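PDB 4ZK3: serpin B3 from Homo sapiens, which belongs to the serpin family and probably inhibits proteases, and is also known as squamous cell carcinoma antigen 1, linked to psoriasis through the Pso p27 form. Local coordinates for residues A[94-99]-A[237-241]. Sequence-based numbering, arbitrary orientation.
Sequences KSTDAY and KGKDL
Lys237 lays its aliphatic chain along the methyl of Ala98, with CD 3.7 Å from Ala98 CB, and so starts the contact between two connections of the serpin fold: the tight turn between strands 94-95 and 99-110, and the link from strand 229-235 to strand 241-248. The backbone bond from Thr96 N to Tyr99 O closes the tight turn, and within it Thr96 forms an ST turn, its OG1 accepting from Ala98 N at 3.0 Å (N-H...O angle 144°). One water joins that hydroxyl to the other segment: it lies 2.6 Å from Thr96 OG1 and donates to Lys237 O. At Asp240, CG sits anti to the carbonyl carbon (chi1 -71°), bringing OD2 to the edge of the Tyr99 ring. Tyr99 OH donates to the anti lone pair of Asp240 OD2 at 2.6 Å, ring and carboxylate planes being perpendicular. Lys94 NZ forms a salt bridge to the same oxygen, 39° out of the carboxylate plane, while OD1 pairs with Lys377; these cations would probably stabilise the carboxylate's charge. Leu241 completes the contact over one face of the Tyr99 ring, its CD1 making a CH-pi contact 3.9 Å from the centroid and lying nearest to CE2, at 3.6 Å.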
loop_
_atom_site.group_PDB
_atom_site.type_symbol
_atom_site.label_atom_id
_atom_site.label_comp_id
_atom_site.label_asym_id
_atom_site.label_seq_id
_atom_site.Cartn_x
_atom_site.Cartn_y
_atom_site.Cartn_z
ATOM N N LYS A 94 -10.338 12.703 -2.252
ATOM C CA LYS A 94 -11.705 13.058 -1.906
ATOM C C LYS A 94 -11.862 13.030 -0.394
ATOM O O LYS A 94 -11.327 12.138 0.299
ATOM C CB LYS A 94 -12.678 12.095 -2.575
ATOM C CG LYS A 94 -14.132 12.480 -2.323
ATOM C CD LYS A 94 -15.111 11.553 -3.029
ATOM C CE LYS A 94 -16.508 12.148 -2.980
ATOM N NZ LYS A 94 -17.496 11.025 -2.954
ATOM N N SER A 95 -12.552 14.048 0.110
ATOM C CA SER A 95 -12.874 14.186 1.517
ATOM C C SER A 95 -14.356 14.467 1.649
ATOM O O SER A 95 -14.912 15.197 0.841
ATOM C CB SER A 95 -12.099 15.345 2.166
ATOM O OG SER A 95 -10.790 14.925 2.567
ATOM N N THR A 96 -14.962 13.916 2.690
ATOM C CA THR A 96 -16.357 14.190 3.014
ATOM C C THR A 96 -16.272 14.532 4.486
ATOM O O THR A 96 -15.172 14.617 5.067
ATOM C CB THR A 96 -17.287 12.988 2.739
ATOM O OG1 THR A 96 -17.035 11.900 3.655
ATOM C CG2 THR A 96 -17.196 12.484 1.300
ATOM N N ASP A 97 -17.422 14.685 5.108
ATOM C CA ASP A 97 -17.493 14.776 6.539
ATOM C C ASP A 97 -17.117 13.463 7.239
ATOM O O ASP A 97 -16.729 13.455 8.401
ATOM C CB ASP A 97 -18.916 15.208 6.965
ATOM C CG ASP A 97 -20.001 14.218 6.529
ATOM O OD1 ASP A 97 -20.150 13.884 5.341
ATOM O OD2 ASP A 97 -20.741 13.762 7.404
ATOM N N ALA A 98 -17.263 12.345 6.578
ATOM C CA ALA A 98 -16.965 11.052 7.236
ATOM C C ALA A 98 -15.512 10.509 7.063
ATOM O O ALA A 98 -15.055 9.667 7.819
ATOM C CB ALA A 98 -17.948 10.048 6.677
ATOM N N TYR A 99 -14.808 10.952 6.025
ATOM C CA TYR A 99 -13.459 10.437 5.745
ATOM C C TYR A 99 -12.635 11.402 4.933
ATOM O O TYR A 99 -13.179 12.309 4.292
ATOM C CB TYR A 99 -13.529 9.058 5.048
ATOM C CG TYR A 99 -13.957 9.098 3.602
ATOM C CD1 TYR A 99 -15.302 8.964 3.239
ATOM C CD2 TYR A 99 -12.996 9.230 2.565
ATOM C CE1 TYR A 99 -15.672 8.985 1.884
ATOM C CE2 TYR A 99 -13.374 9.263 1.231
ATOM C CZ TYR A 99 -14.702 9.144 0.892
ATOM O OH TYR A 99 -15.036 9.163 -0.449
ATOM N N LYS A 237 -18.182 4.836 6.579
ATOM C CA LYS A 237 -19.349 5.696 6.400
ATOM C C LYS A 237 -19.301 6.402 5.062
ATOM O O LYS A 237 -18.288 7.031 4.730
ATOM C CB LYS A 237 -19.415 6.710 7.534
ATOM C CG LYS A 237 -20.718 7.510 7.556
ATOM C CD LYS A 237 -20.704 8.542 8.676
ATOM C CE LYS A 237 -21.856 9.545 8.522
ATOM N NZ LYS A 237 -22.493 9.656 9.847
ATOM N N GLY A 238 -20.435 6.339 4.346
ATOM C CA GLY A 238 -20.605 6.844 2.979
ATOM C C GLY A 238 -20.479 5.722 1.974
ATOM O O GLY A 238 -20.827 5.903 0.839
ATOM N N LYS A 239 -19.948 4.567 2.403
ATOM C CA LYS A 239 -19.673 3.417 1.563
ATOM C C LYS A 239 -18.756 3.703 0.355
ATOM O O LYS A 239 -18.758 2.950 -0.602
ATOM C CB LYS A 239 -20.967 2.753 1.085
ATOM C CG LYS A 239 -21.943 2.285 2.176
ATOM C CD LYS A 239 -23.110 1.525 1.511
ATOM C CE LYS A 239 -24.441 1.673 2.218
ATOM N NZ LYS A 239 -24.416 0.823 3.436
ATOM N N ASP A 240 -17.922 4.718 0.390
ATOM C CA ASP A 240 -16.951 4.862 -0.725
ATOM C C ASP A 240 -15.785 3.846 -0.620
ATOM O O ASP A 240 -15.173 3.437 -1.657
ATOM C CB ASP A 240 -16.450 6.305 -0.791
ATOM C CG ASP A 240 -17.557 7.270 -1.293
ATOM O OD1 ASP A 240 -18.560 6.747 -1.834
ATOM O OD2 ASP A 240 -17.439 8.481 -1.064
ATOM N N LEU A 241 -15.501 3.480 0.635
ATOM C CA LEU A 241 -14.425 2.600 0.987
ATOM C C LEU A 241 -14.892 1.542 1.986
ATOM O O LEU A 241 -15.865 1.734 2.707
ATOM C CB LEU A 241 -13.287 3.418 1.572
ATOM C CG LEU A 241 -12.545 4.308 0.570
ATOM C CD1 LEU A 241 -12.849 5.758 0.842
ATOM C CD2 LEU A 241 -11.034 4.077 0.661
HETATM O O HOH W 1 -18.610 9.778 3.497
#